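Local structure of processed glycerol phosphate lipoteichoic acid synthase 2 (Bacillus subtilis, 2W8D) at residues Phe239-Leu242 against Lys243-Gly246; Leu389-Ser392 against Asp393-Ile396. The protein belongs to the sulfatase family of the alkaline phosphatase clan and holds a magnesium ion in its metal site. All coordinates share one frame; numbering follows the deposited sequence.

Contact 1: residues Phe239-Leu242 against Lys243-Gly246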
ATOM      1  N   PHE A 239       8.323  15.765  -3.220  1.00 15.69           N
ATOM      2  CA  PHE A 239       9.085  15.542  -4.453  1.00 16.88           C
ATOM      3  C   PHE A 239      10.040  16.688  -4.777  1.00 17.83           C
ATOM      4  O   PHE A 239      11.188  16.434  -5.115  1.00 18.89           O
ATOM      5  CB  PHE A 239       8.142  15.319  -5.645  1.00 17.34           C
ATOM      6  CG  PHE A 239       7.774  13.876  -5.888  1.00 15.99           C
ATOM      7  CD1 PHE A 239       7.263  13.092  -4.882  1.00 17.63           C
ATOM      8  CD2 PHE A 239       7.938  13.320  -7.139  1.00 14.83           C
ATOM      9  CE1 PHE A 239       6.911  11.776  -5.126  1.00 18.75           C
ATOM     10  CE2 PHE A 239       7.587  11.999  -7.376  1.00 16.24           C
ATOM     11  CZ  PHE A 239       7.071  11.247  -6.404  1.00 16.19           C
ATOM     12  N   ASN A 240       9.592  17.942  -4.688  1.00 18.74           N
ATOM     13  CA  ASN A 240      10.507  19.075  -4.923  1.00 19.79           C
ATOM     14  C   ASN A 240      11.717  18.975  -4.004  1.00 19.44           C
ATOM     15  O   ASN A 240      12.846  19.073  -4.453  1.00 19.72           O
ATOM     16  CB  ASN A 240       9.828  20.435  -4.722  1.00 20.22           C
ATOM     17  CG  ASN A 240       8.794  20.753  -5.792  1.00 23.94           C
ATOM     18  OD1 ASN A 240       8.948  20.421  -6.979  1.00 26.25           O
ATOM     19  ND2 ASN A 240       7.725  21.418  -5.375  1.00 28.23           N
ATOM     20  N   ASP A 241      11.470  18.748  -2.718  1.00 19.98           N
ATOM     21  CA  ASP A 241      12.557  18.605  -1.729  1.00 19.74           C
ATOM     22  C   ASP A 241      13.436  17.372  -1.956  1.00 19.42           C
ATOM     23  O   ASP A 241      14.637  17.438  -1.759  1.00 19.74           O
ATOM     24  CB  ASP A 241      12.024  18.657  -0.295  1.00 19.98           C
ATOM     25  CG  ASP A 241      11.523  20.047   0.107  1.00 20.01           C
ATOM     26  OD1 ASP A 241      11.817  21.035  -0.593  1.00 21.57           O
ATOM     27  OD2 ASP A 241      10.821  20.160   1.136  1.00 21.36           O
ATOM     28  N   LEU A 242      12.864  16.260  -2.404  1.00 19.14           N
ATOM     29  CA  LEU A 242      13.693  15.104  -2.755  1.00 19.33           C
ATOM     30  C   LEU A 242      14.659  15.381  -3.933  1.00 19.99           C
ATOM     31  O   LEU A 242      15.682  14.703  -4.103  1.00 19.01           O
ATOM     32  CB  LEU A 242      12.823  13.895  -3.061  1.00 19.68           C
ATOM     33  CG  LEU A 242      12.084  13.215  -1.890  1.00 19.74           C
ATOM     34  CD1 LEU A 242      11.239  12.080  -2.387  1.00 18.06           C
ATOM     35  CD2 LEU A 242      13.073  12.713  -0.869  1.00 19.68           C
ATOM     36  N   LYS A 243      14.307  16.372  -4.748  1.00 20.54           N
ATOM     37  CA  LYS A 243      15.096  16.743  -5.905  1.00 21.02           C
ATOM     38  C   LYS A 243      16.146  17.779  -5.556  1.00 20.94           C
ATOM     39  O   LYS A 243      17.211  17.760  -6.147  1.00 20.98           O
ATOM     40  CB  LYS A 243      14.206  17.231  -7.047  1.00 21.39           C
ATOM     41  CG  LYS A 243      13.281  16.143  -7.623  1.00 21.97           C
ATOM     42  CD  LYS A 243      12.179  16.744  -8.524  1.00 22.57           C
ATOM     43  CE  LYS A 243      11.618  15.706  -9.490  1.00 23.93           C
ATOM     44  NZ  LYS A 243      10.297  16.129 -10.112  1.00 26.05           N
ATOM     45  N   LYS A 244      15.873  18.661  -4.593  1.00 21.44           N
ATOM     46  CA  LYS A 244      16.920  19.568  -4.090  1.00 22.26           C
ATOM     47  C   LYS A 244      18.059  18.751  -3.481  1.00 22.20           C
ATOM     48  O   LYS A 244      19.209  18.960  -3.835  1.00 21.73           O
ATOM     49  CB  LYS A 244      16.419  20.551  -3.012  1.00 23.07           C
ATOM     50  CG  LYS A 244      15.094  21.254  -3.261  1.00 25.00           C
ATOM     51  CD  LYS A 244      15.241  22.484  -4.158  1.00 25.78           C
ATOM     52  CE  LYS A 244      13.889  22.774  -4.848  1.00 27.68           C
ATOM     53  NZ  LYS A 244      14.026  23.826  -5.911  1.00 27.28           N
ATOM     54  N   ASP A 245      17.739  17.827  -2.564  1.00 21.88           N
ATOM     55  CA  ASP A 245      18.794  17.142  -1.813  1.00 21.80           C
ATOM     56  C   ASP A 245      19.463  15.981  -2.552  1.00 21.14           C
ATOM     57  O   ASP A 245      20.400  15.383  -2.039  1.00 20.57           O
ATOM     58  CB  ASP A 245      18.335  16.748  -0.407  1.00 22.36           C
ATOM     59  CG  ASP A 245      17.152  15.766  -0.405  1.00 26.03           C
ATOM     60  OD1 ASP A 245      17.117  14.790  -1.198  1.00 28.70           O
ATOM     61  OD2 ASP A 245      16.234  15.957   0.423  1.00 29.66           O
ATOM     62  N   GLY A 246      18.996  15.675  -3.760  1.00 20.82           N
ATOM     63  CA  GLY A 246      19.636  14.645  -4.593  1.00 20.59           C
ATOM     64  C   GLY A 246      19.165  13.207  -4.362  1.00 20.10           C
ATOM     65  O   GLY A 246      19.670  12.264  -4.978  1.00 20.03           O
TER
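F239-L242 and K243-G246 form the last turn of helix 219-244 and its exit, in which the i to i+4 bonds K244 N to N240 O (3.1 Å) and D245 N to D241 O (3.2 Å, nearly straight at 169°) persist, while the K243 amide is divided between a weak bond to F239 O and a 3-10-like bond to N240 O. N240 O therefore accepts twice, from K244 N in its carbonyl plane and from K243 N well above it. G246, with a positive phi of 87°, then takes the chain out of the helix.

The D245 carboxylate is folded back under the helix end by a chi1 of 62°, which sets CG between the backbone N and the carbonyl carbon. OD2 comes to 3.1 Å from D241 O and OD1 to 3.2 Å from L242 O, both acceptor against acceptor. OD1 is nevertheless bonded by the amide of L247, and with E183 OE2 also close the group may hold a proton more readily than a solvent-exposed aspartate. K243 runs extended alongside the turn before it, its CG 3.3 Å from F239 O, and makes a cation-pi contact with Y248. K244 CG lies 3.4 Å from N240 O, and a bend at chi2 keeps CE 3.9 Å from the same oxygen.

D241 turns to helix 171-183 instead, where K176 NZ forms a salt bridge with OD2 and M179 touches its side chain. On the buried flank F239 meets F59 edge-to-face and L242 rests on M179 and L182, while both press against I253 of strand 251-257, wedging the end of helix 219-244 between helix and sheet.

Contact 2: residues Leu389-Ser392 against Asp393-Ile396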
ATOM      1  N   LEU A 389      -5.513 -17.304  -0.104  1.00 15.52           N
ATOM      2  CA  LEU A 389      -5.829 -16.857   1.255  1.00 15.62           C
ATOM      3  C   LEU A 389      -5.482 -17.918   2.313  1.00 15.67           C
ATOM      4  O   LEU A 389      -4.906 -17.597   3.350  1.00 15.15           O
ATOM      5  CB  LEU A 389      -7.298 -16.456   1.354  1.00 15.50           C
ATOM      6  CG  LEU A 389      -7.685 -15.134   0.664  1.00 17.45           C
ATOM      7  CD1 LEU A 389      -9.200 -14.894   0.845  1.00 17.19           C
ATOM      8  CD2 LEU A 389      -6.841 -13.933   1.193  1.00 14.01           C
ATOM      9  N   GLU A 390      -5.809 -19.178   2.025  1.00 15.89           N
ATOM     10  CA  GLU A 390      -5.570 -20.273   2.966  1.00 16.48           C
ATOM     11  C   GLU A 390      -4.068 -20.433   3.311  1.00 16.16           C
ATOM     12  O   GLU A 390      -3.709 -20.599   4.479  1.00 15.87           O
ATOM     13  CB  GLU A 390      -6.163 -21.558   2.392  1.00 16.45           C
ATOM     14  CG  GLU A 390      -5.997 -22.818   3.208  1.00 18.99           C
ATOM     15  CD  GLU A 390      -6.263 -24.106   2.384  1.00 23.63           C
ATOM     16  OE1 GLU A 390      -6.438 -24.019   1.140  1.00 24.71           O
ATOM     17  OE2 GLU A 390      -6.290 -25.211   2.983  1.00 24.85           O
HETATM   18  N   MSE A 391      -3.204 -20.355   2.302  1.00 16.18           N
HETATM   19  CA  MSE A 391      -1.767 -20.534   2.514  1.00 17.07           C
HETATM   20  C   MSE A 391      -1.216 -19.436   3.396  1.00 16.73           C
HETATM   21  O   MSE A 391      -0.499 -19.704   4.353  1.00 16.98           O
HETATM   22  CB  MSE A 391      -1.003 -20.625   1.196  1.00 17.04           C
HETATM   23  CG  MSE A 391      -1.368 -21.852   0.355  1.00 22.58           C
HETATM   24 SE   MSE A 391      -1.111 -23.599   1.254  1.00 37.37          SE
HETATM   25  CE  MSE A 391      -2.961 -24.057   1.655  1.00 35.14           C
ATOM     26  N   SER A 392      -1.599 -18.203   3.103  1.00 16.45           N
ATOM     27  CA  SER A 392      -1.241 -17.091   3.945  1.00 16.25           C
ATOM     28  C   SER A 392      -1.745 -17.292   5.394  1.00 15.85           C
ATOM     29  O   SER A 392      -0.958 -17.137   6.346  1.00 15.69           O
ATOM     30  CB  SER A 392      -1.717 -15.769   3.330  1.00 15.78           C
ATOM     31  OG  SER A 392      -1.331 -14.659   4.129  1.00 16.33           O
ATOM     32  N   ASP A 393      -3.031 -17.622   5.561  1.00 15.22           N
ATOM     33  CA  ASP A 393      -3.613 -17.863   6.910  1.00 15.27           C
ATOM     34  C   ASP A 393      -2.898 -18.963   7.686  1.00 15.55           C
ATOM     35  O   ASP A 393      -2.703 -18.827   8.896  1.00 16.11           O
ATOM     36  CB  ASP A 393      -5.134 -18.090   6.897  1.00 14.86           C
ATOM     37  CG  ASP A 393      -5.926 -16.792   6.580  1.00 17.06           C
ATOM     38  OD1 ASP A 393      -5.403 -15.683   6.847  1.00 17.21           O
ATOM     39  OD2 ASP A 393      -7.064 -16.874   6.060  1.00 19.67           O
ATOM     40  N   LYS A 394      -2.449 -20.020   7.013  1.00 15.26           N
ATOM     41  CA  LYS A 394      -1.662 -21.045   7.731  1.00 15.68           C
ATOM     42  C   LYS A 394      -0.389 -20.463   8.321  1.00 15.10           C
ATOM     43  O   LYS A 394      -0.013 -20.795   9.448  1.00 14.94           O
ATOM     44  CB  LYS A 394      -1.333 -22.242   6.842  1.00 15.19           C
ATOM     45  CG  LYS A 394      -2.491 -23.203   6.731  1.00 17.97           C
ATOM     46  CD  LYS A 394      -2.358 -24.159   5.545  1.00 20.40           C
ATOM     47  CE  LYS A 394      -3.296 -25.311   5.733  1.00 21.91           C
ATOM     48  NZ  LYS A 394      -4.232 -25.397   4.586  1.00 23.54           N
ATOM     49  N   ILE A 395       0.256 -19.581   7.562  1.00 14.90           N
ATOM     50  CA  ILE A 395       1.499 -18.966   8.012  1.00 15.06           C
ATOM     51  C   ILE A 395       1.265 -18.097   9.250  1.00 15.40           C
ATOM     52  O   ILE A 395       1.978 -18.222  10.257  1.00 15.11           O
ATOM     53  CB  ILE A 395       2.195 -18.179   6.875  1.00 14.94           C
ATOM     54  CG1 ILE A 395       2.883 -19.159   5.908  1.00 14.75           C
ATOM     55  CG2 ILE A 395       3.234 -17.196   7.419  1.00 13.21           C
ATOM     56  CD1 ILE A 395       3.235 -18.497   4.514  1.00 13.95           C
ATOM     57  N   ILE A 396       0.232 -17.269   9.189  1.00 15.81           N
ATOM     58  CA  ILE A 396      -0.013 -16.305  10.232  1.00 16.58           C
ATOM     59  C   ILE A 396      -0.592 -16.951  11.485  1.00 17.10           C
ATOM     60  O   ILE A 396      -0.119 -16.679  12.597  1.00 17.53           O
ATOM     61  CB  ILE A 396      -0.836 -15.125   9.686  1.00 17.48           C
ATOM     62  CG1 ILE A 396       0.122 -13.973   9.332  1.00 19.27           C
ATOM     63  CG2 ILE A 396      -1.819 -14.629  10.672  1.00 16.41           C
ATOM     64  CD1 ILE A 396       0.396 -13.908   7.969  1.00 21.76           C
TER
HETATM   65  O   HOH W   1      -3.242 -14.159   6.425  1.00 13.72           O
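E390 and K394 form an i to i+4 salt bridge along the surface of helix 380-397, which follows the small antiparallel sheet running from strand 344-345 to strand 371-372 and packs against the N-terminal helix 6-17. The classical alpha-helical pattern underlies it: D393 N, K394 N, I395 N and I396 N each bond the carbonyl four residues back, the first of them 2.9 Å from L389 O and almost straight at 169°.

The two charged side chains lie side by side and point the same way. An extended E390, its CG anti to the backbone N (chi1 179°), reaches far enough for OE2 to come within 2.6 Å of K394 NZ, and K394 turns its ammonium toward it by a bend at chi4 (122°). Selenomethionine M391 runs beside the same lysine, its bent chain placing CE 3.5 Å from NZ; the same methyl lies 3.9 Å from CD, an apolar neighbour for the aliphatic part of K394. M391 also meets E9 and Y13 of helix 6-17, and I395 meets V10 and M14.

On another face, the hydroxyl of S392 is bonded to Y96 N, while D393 OD1 makes a salt bridge with R347 and a hydrogen bond to a bound PEG, probably from the crystallisation liquor. A single water joins the two residues, lying 3.0 Å from S392 OG and donating to D393 OD1 at 2.7 Å.

Two helical turns illustrate different duties of one local pattern: contact 1 brings a helix to its end, contact 2 lies within one. They stand on opposite sides of the chain's centre, their own centres 40 Å apart and their nearest atoms about 29 Å apart, without touching. Neither supplies a ligand to the magnesium ion, which is held by E40, phosphothreonine T84, D258 and H259. Contact 1 has an indirect link to that site: F239 and L242 pack on strand 251-257, which runs into D258 and H259. Contact 2 instead joins the last helix to helix 6-17, close to the N-terminal end of the modelled chain.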